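Local coordinates for ABC transporter periplasmic peptide-binding protein (PDB 4QFL) that binds dipeptides in the periplasm, here with the dipeptide Ala-Phe enclosed, and probably hands them to an ABC transporter for uptake, at residues L431-D436 with P440-S445; P446-T451 with G456-N461. One frame throughout, in Å; residues are numbered along the deposited sequence.

Interaction 1 (L431-D436 with P440-S445). With ALA (alanine), chain C; PHE (phenylalanine), chain D.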
loop_
_atom_site.group_PDB
_atom_site.type_symbol
_atom_site.label_atom_id
_atom_site.label_comp_id
_atom_site.label_asym_id
_atom_site.label_seq_id
_atom_site.Cartn_x
_atom_site.Cartn_y
_atom_site.Cartn_z
ATOM N N LEU A 431 5.203 -6.426 -9.979
ATOM C CA LEU A 431 4.495 -5.854 -8.851
ATOM C C LEU A 431 4.953 -4.410 -8.670
ATOM O O LEU A 431 5.405 -3.774 -9.607
ATOM C CB LEU A 431 4.767 -6.661 -7.578
ATOM C CG LEU A 431 3.533 -7.303 -6.943
ATOM C CD1 LEU A 431 3.894 -8.392 -5.943
ATOM C CD2 LEU A 431 2.638 -6.252 -6.315
ATOM N N GLY A 432 4.839 -3.897 -7.456
ATOM C CA GLY A 432 5.288 -2.550 -7.184
ATOM C C GLY A 432 4.793 -2.071 -5.841
ATOM O O GLY A 432 4.420 -2.864 -4.989
ATOM N N TRP A 433 4.793 -0.762 -5.659
ATOM C CA TRP A 433 4.376 -0.192 -4.400
ATOM C C TRP A 433 3.777 1.174 -4.643
ATOM O O TRP A 433 4.355 2.000 -5.344
ATOM C CB TRP A 433 5.587 -0.065 -3.488
ATOM C CG TRP A 433 5.301 0.307 -2.064
ATOM C CD1 TRP A 433 5.653 1.473 -1.437
ATOM C CD2 TRP A 433 4.636 -0.492 -1.071
ATOM N NE1 TRP A 433 5.244 1.445 -0.126
ATOM C CE2 TRP A 433 4.617 0.253 0.124
ATOM C CE3 TRP A 433 4.056 -1.764 -1.076
ATOM C CZ2 TRP A 433 4.039 -0.233 1.297
ATOM C CZ3 TRP A 433 3.474 -2.242 0.100
ATOM C CH2 TRP A 433 3.468 -1.482 1.257
ATOM N N ALA A 434 2.598 1.396 -4.078
ATOM C CA ALA A 434 2.042 2.730 -3.997
ATOM C C ALA A 434 2.322 3.319 -2.601
ATOM O O ALA A 434 1.812 2.841 -1.591
ATOM C CB ALA A 434 0.558 2.702 -4.304
ATOM N N ALA A 435 3.156 4.345 -2.548
ATOM C CA ALA A 435 3.627 4.868 -1.275
ATOM C C ALA A 435 2.508 5.260 -0.310
ATOM O O ALA A 435 1.492 5.829 -0.716
ATOM C CB ALA A 435 4.573 6.038 -1.507
ATOM N N ASP A 436 2.711 4.953 0.970
ATOM C CA ASP A 436 1.742 5.290 2.012
ATOM C C ASP A 436 2.027 6.668 2.607
ATOM O O ASP A 436 1.137 7.323 3.146
ATOM C CB ASP A 436 1.761 4.237 3.129
ATOM C CG ASP A 436 1.784 2.803 2.601
ATOM O OD1 ASP A 436 0.771 2.353 2.011
ATOM O OD2 ASP A 436 2.812 2.116 2.794
ATOM N N PRO A 440 10.704 8.654 2.463
ATOM C CA PRO A 440 11.418 7.719 1.574
ATOM C C PRO A 440 11.620 6.320 2.166
ATOM O O PRO A 440 11.747 5.348 1.429
ATOM C CB PRO A 440 12.778 8.405 1.357
ATOM C CG PRO A 440 12.506 9.850 1.580
ATOM C CD PRO A 440 11.468 9.896 2.671
ATOM N N ASP A 441 11.657 6.210 3.481
ATOM C CA ASP A 441 11.817 4.900 4.084
ATOM C C ASP A 441 10.687 3.973 3.656
ATOM O O ASP A 441 10.826 2.748 3.688
ATOM C CB ASP A 441 11.836 4.991 5.605
ATOM C CG ASP A 441 11.814 3.630 6.251
ATOM O OD1 ASP A 441 12.884 2.988 6.275
ATOM O OD2 ASP A 441 10.729 3.194 6.707
ATOM N N ASN A 442 9.562 4.567 3.270
ATOM C CA ASN A 442 8.378 3.799 2.878
ATOM C C ASN A 442 8.576 2.995 1.581
ATOM O O ASN A 442 7.844 2.039 1.312
ATOM C CB ASN A 442 7.142 4.712 2.798
ATOM C CG ASN A 442 5.837 3.930 2.624
ATOM O OD1 ASN A 442 5.354 3.274 3.551
ATOM N ND2 ASN A 442 5.260 4.015 1.443
ATOM N N PHE A 443 9.586 3.362 0.793
ATOM C CA PHE A 443 9.924 2.613 -0.415
ATOM C C PHE A 443 10.962 1.533 -0.130
ATOM O O PHE A 443 11.320 0.769 -1.020
ATOM C CB PHE A 443 10.472 3.544 -1.503
ATOM C CG PHE A 443 9.409 4.212 -2.326
ATOM C CD1 PHE A 443 8.811 3.538 -3.387
ATOM C CD2 PHE A 443 9.002 5.505 -2.040
ATOM C CE1 PHE A 443 7.825 4.134 -4.151
ATOM C CE2 PHE A 443 8.024 6.109 -2.796
ATOM C CZ PHE A 443 7.431 5.424 -3.854
ATOM N N PHE A 444 11.450 1.478 1.103
ATOM C CA PHE A 444 12.563 0.593 1.418
ATOM C C PHE A 444 12.211 -0.413 2.484
ATOM O O PHE A 444 12.179 -1.611 2.229
ATOM C CB PHE A 444 13.778 1.409 1.838
ATOM C CG PHE A 444 14.343 2.253 0.731
ATOM C CD1 PHE A 444 15.077 1.671 -0.301
ATOM C CD2 PHE A 444 14.133 3.613 0.710
ATOM C CE1 PHE A 444 15.607 2.443 -1.323
ATOM C CE2 PHE A 444 14.659 4.396 -0.308
ATOM C CZ PHE A 444 15.394 3.812 -1.326
ATOM N N SER A 445 11.932 0.076 3.682
ATOM C CA SER A 445 11.653 -0.821 4.791
ATOM C C SER A 445 10.473 -1.791 4.570
ATOM O O SER A 445 10.587 -2.966 4.908
ATOM C CB SER A 445 11.537 -0.044 6.102
ATOM O OG SER A 445 12.829 0.350 6.545
HETATM N N ALA C . 1.399 0.541 -0.070
HETATM C CA ALA C . 0.398 -0.499 -0.289
HETATM C C ALA C . 0.521 -1.082 -1.695
HETATM O O ALA C . 0.941 -0.393 -2.623
HETATM C CB ALA C . -1.010 0.054 -0.055
HETATM N N PHE D . 0.166 -2.357 -1.847
HETATM C CA PHE D . 0.136 -3.006 -3.152
HETATM C C PHE D . -1.031 -2.485 -3.958
HETATM O O PHE D . -0.945 -2.357 -5.175
HETATM C CB PHE D . -0.024 -4.513 -2.991
HETATM C CG PHE D . 1.187 -5.198 -2.462
HETATM C CD1 PHE D . 2.435 -4.950 -3.008
HETATM C CD2 PHE D . 1.081 -6.097 -1.425
HETATM C CE1 PHE D . 3.550 -5.585 -2.536
HETATM C CE2 PHE D . 2.192 -6.740 -0.946
HETATM C CZ PHE D . 3.432 -6.484 -1.497
HETATM O OXT PHE D . -2.091 -2.190 -3.404
#

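Interaction 2 (P446-T451 with G456-N461)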
loop_
_atom_site.group_PDB
_atom_site.type_symbol
_atom_site.label_atom_id
_atom_site.label_comp_id
_atom_site.label_asym_id
_atom_site.label_seq_id
_atom_site.Cartn_x
_atom_site.Cartn_y
_atom_site.Cartn_z
ATOM N N PRO A 446 9.348 -1.325 3.987
ATOM C CA PRO A 446 8.228 -2.262 3.796
ATOM C C PRO A 446 8.392 -3.187 2.595
ATOM O O PRO A 446 7.494 -3.987 2.326
ATOM C CB PRO A 446 7.022 -1.346 3.535
ATOM C CG PRO A 446 7.481 0.053 3.851
ATOM C CD PRO A 446 8.975 0.059 3.653
ATOM N N LEU A 447 9.504 -3.080 1.877
ATOM C CA LEU A 447 9.634 -3.756 0.598
ATOM C C LEU A 447 10.796 -4.702 0.561
ATOM O O LEU A 447 10.626 -5.884 0.292
ATOM C CB LEU A 447 9.858 -2.733 -0.506
ATOM C CG LEU A 447 8.749 -2.554 -1.526
ATOM C CD1 LEU A 447 7.448 -2.241 -0.815
ATOM C CD2 LEU A 447 9.127 -1.460 -2.495
ATOM N N LEU A 448 11.985 -4.153 0.804
ATOM C CA LEU A 448 13.245 -4.870 0.590
ATOM C C LEU A 448 14.050 -5.259 1.844
ATOM O O LEU A 448 15.094 -5.899 1.732
ATOM C CB LEU A 448 14.137 -4.064 -0.360
ATOM C CG LEU A 448 13.694 -4.050 -1.821
ATOM C CD1 LEU A 448 14.588 -3.143 -2.640
ATOM C CD2 LEU A 448 13.690 -5.448 -2.398
ATOM N N SER A 449 13.571 -4.903 3.028
ATOM C CA SER A 449 14.305 -5.207 4.256
ATOM C C SER A 449 14.220 -6.678 4.637
ATOM O O SER A 449 13.416 -7.422 4.093
ATOM C CB SER A 449 13.797 -4.352 5.415
ATOM O OG SER A 449 12.431 -4.634 5.663
ATOM N N CYS A 450 15.061 -7.098 5.571
ATOM C CA CYS A 450 14.981 -8.464 6.082
ATOM C C CYS A 450 13.665 -8.722 6.803
ATOM O O CYS A 450 13.034 -9.748 6.583
ATOM C CB CYS A 450 16.174 -8.793 6.971
ATOM S SG CYS A 450 17.708 -9.057 6.013
ATOM N N THR A 451 13.240 -7.783 7.638
ATOM C CA THR A 451 11.944 -7.899 8.296
ATOM C C THR A 451 10.800 -7.968 7.278
ATOM O O THR A 451 9.824 -8.697 7.485
ATOM C CB THR A 451 11.702 -6.777 9.309
ATOM O OG1 THR A 451 11.908 -5.512 8.684
ATOM C CG2 THR A 451 12.667 -6.892 10.452
ATOM N N GLY A 456 6.868 -11.990 4.539
ATOM C CA GLY A 456 6.291 -12.448 3.293
ATOM C C GLY A 456 5.851 -11.302 2.408
ATOM O O GLY A 456 4.948 -11.466 1.583
ATOM N N LYS A 457 6.500 -10.148 2.557
ATOM C CA LYS A 457 6.106 -8.950 1.811
ATOM C C LYS A 457 7.179 -8.438 0.847
ATOM O O LYS A 457 7.019 -7.394 0.225
ATOM C CB LYS A 457 5.671 -7.848 2.777
ATOM C CG LYS A 457 4.344 -8.160 3.485
ATOM C CD LYS A 457 3.296 -8.673 2.495
ATOM C CE LYS A 457 1.893 -8.566 3.045
ATOM N NZ LYS A 457 0.931 -9.251 2.147
ATOM N N ASN A 458 8.273 -9.182 0.729
ATOM C CA ASN A 458 9.372 -8.806 -0.149
ATOM C C ASN A 458 9.344 -9.671 -1.408
ATOM O O ASN A 458 9.734 -10.831 -1.365
ATOM C CB ASN A 458 10.691 -9.005 0.593
ATOM C CG ASN A 458 11.895 -8.626 -0.233
ATOM O OD1 ASN A 458 11.811 -8.463 -1.443
ATOM N ND2 ASN A 458 13.035 -8.488 0.425
ATOM N N PRO A 459 8.876 -9.118 -2.534
ATOM C CA PRO A 459 8.699 -9.937 -3.741
ATOM C C PRO A 459 10.024 -10.436 -4.333
ATOM O O PRO A 459 10.020 -11.328 -5.163
ATOM C CB PRO A 459 7.988 -8.984 -4.720
ATOM C CG PRO A 459 7.425 -7.906 -3.867
ATOM C CD PRO A 459 8.371 -7.748 -2.720
ATOM N N ALA A 460 11.144 -9.872 -3.896
ATOM C CA ALA A 460 12.448 -10.350 -4.346
ATOM C C ALA A 460 13.030 -11.440 -3.433
ATOM O O ALA A 460 14.097 -11.986 -3.705
ATOM C CB ALA A 460 13.422 -9.188 -4.471
ATOM N N ASN A 461 12.333 -11.745 -2.347
ATOM C CA ASN A 461 12.791 -12.776 -1.436
ATOM C C ASN A 461 14.258 -12.536 -1.125
ATOM O O ASN A 461 15.083 -13.439 -1.223
ATOM C CB ASN A 461 12.610 -14.139 -2.092
ATOM C CG ASN A 461 12.618 -15.282 -1.093
ATOM O OD1 ASN A 461 12.529 -15.074 0.126
ATOM N ND2 ASN A 461 12.707 -16.505 -1.609
HETATM O O HOH W 1 5.961 -4.938 -0.256
#

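Interaction 1 (L431-D436 with P440-S445)
W433 and N442 each hold CG anti to the backbone N (chi1 -171° and -170°), a setting that carries the indole and the carboxamide into the space between the two backbones. They meet with the amide at the edge of the indole, its CG in the ring plane, while W433 NE1 lies 3.0 Å from the backbone N442 O. The same amide also lies against the backbone N and carboxylate of D436. F443 adds a T-shaped stack: the edge of W433 points at the F443 face, with planes at 72°, and A435 CB rests 3.7 Å from F443 CE2.

What this packing fixes is a wall of the dipeptide site. The amino N of the bound alanine sits 3.0 Å above one face of the W433 ring and is gripped by A434 O at 2.8 Å and by D436 OD1 at 2.8 Å. A434 N in turn donates to the alanine O, so A434 meets both the amino N and the carbonyl O of that residue. With a serine in place of W433, the ligand's amino group would probably lose the flat surface beneath it and F443 its edge partner. Outward, strand 428-434 pairs with strand 291-297 through W433 and I292, F443 packs on I292, L338 and P339, and F444 is buried against helices 465-475 and 480-497.

Interaction 2 (P446-T451 with G456-N461)
An Asx turn within a type I beta turn, N458 to N461, shapes the loop that packs against the short helix 445-448. N458 OD1 accepts from A460 N at 2.9 Å, with the donor tilted 33° from the carbonyl plane, and the turn closes through N461 N to N458 O. The side chain that makes the turn also makes the contact. With CG anti to the backbone N (chi1 -179°), the N458 amide stands beside L447 O, which lies 3.1 Å from N458 CG and receives a CA-H...O contact from N458 CA at 3.2 Å. L447 O and N458 OD1 are both acceptors, so their proximity is packing and not a bond; OD1 is bonded to A460 N and ND2 to T453 OG1. L448 CD2 packs against the N458 amide, 3.7 Å from N458 OD1, and makes an apolar contact with A460 CB at 4.3 Å.

Between these segments the chain turns through helix 450-454, and both of its ends are finished by recognised motifs. S449 is the N-cap, its OG serving A452 N while also bonding S445 O, and G456, with positive phi, forms a Schellman motif at the other end. C450 is joined to C463 by a disulfide, tying this helix to the approach to helix 465-475.

A water spans the backbones nearer the ligand, donating to P446 O at 3.1 Å and to K457 O at 2.7 Å. Beyond it, the K457 side chain passes about 4 Å from the bound phenylalanine between nearest atoms, and touches T48 and helix 141-145, while P459 settles on V429 and L431 of strand 428-434.

Overall arrangement
Interaction 1 closes before interaction 2 opens, so strand 428-434, the loop after it, helices 445-448 and 450-454 and the following turn form one continuous run of chain. The centres of the two interactions lie about 11 Å apart, and the two touch directly. The W433 indole is the shared element: the bound alanine lies over one face, and on the opposite face L447 CD1 comes within 3.3 Å of W433 CD2, with P446 close by. Interaction 1 thus contributes first-shell groups for the dipeptide, whereas P446 and L447 of 446-451 pack on the back of the indole, and 456-461 reaches the strand through P459 and the ligand's phenylalanine through K457.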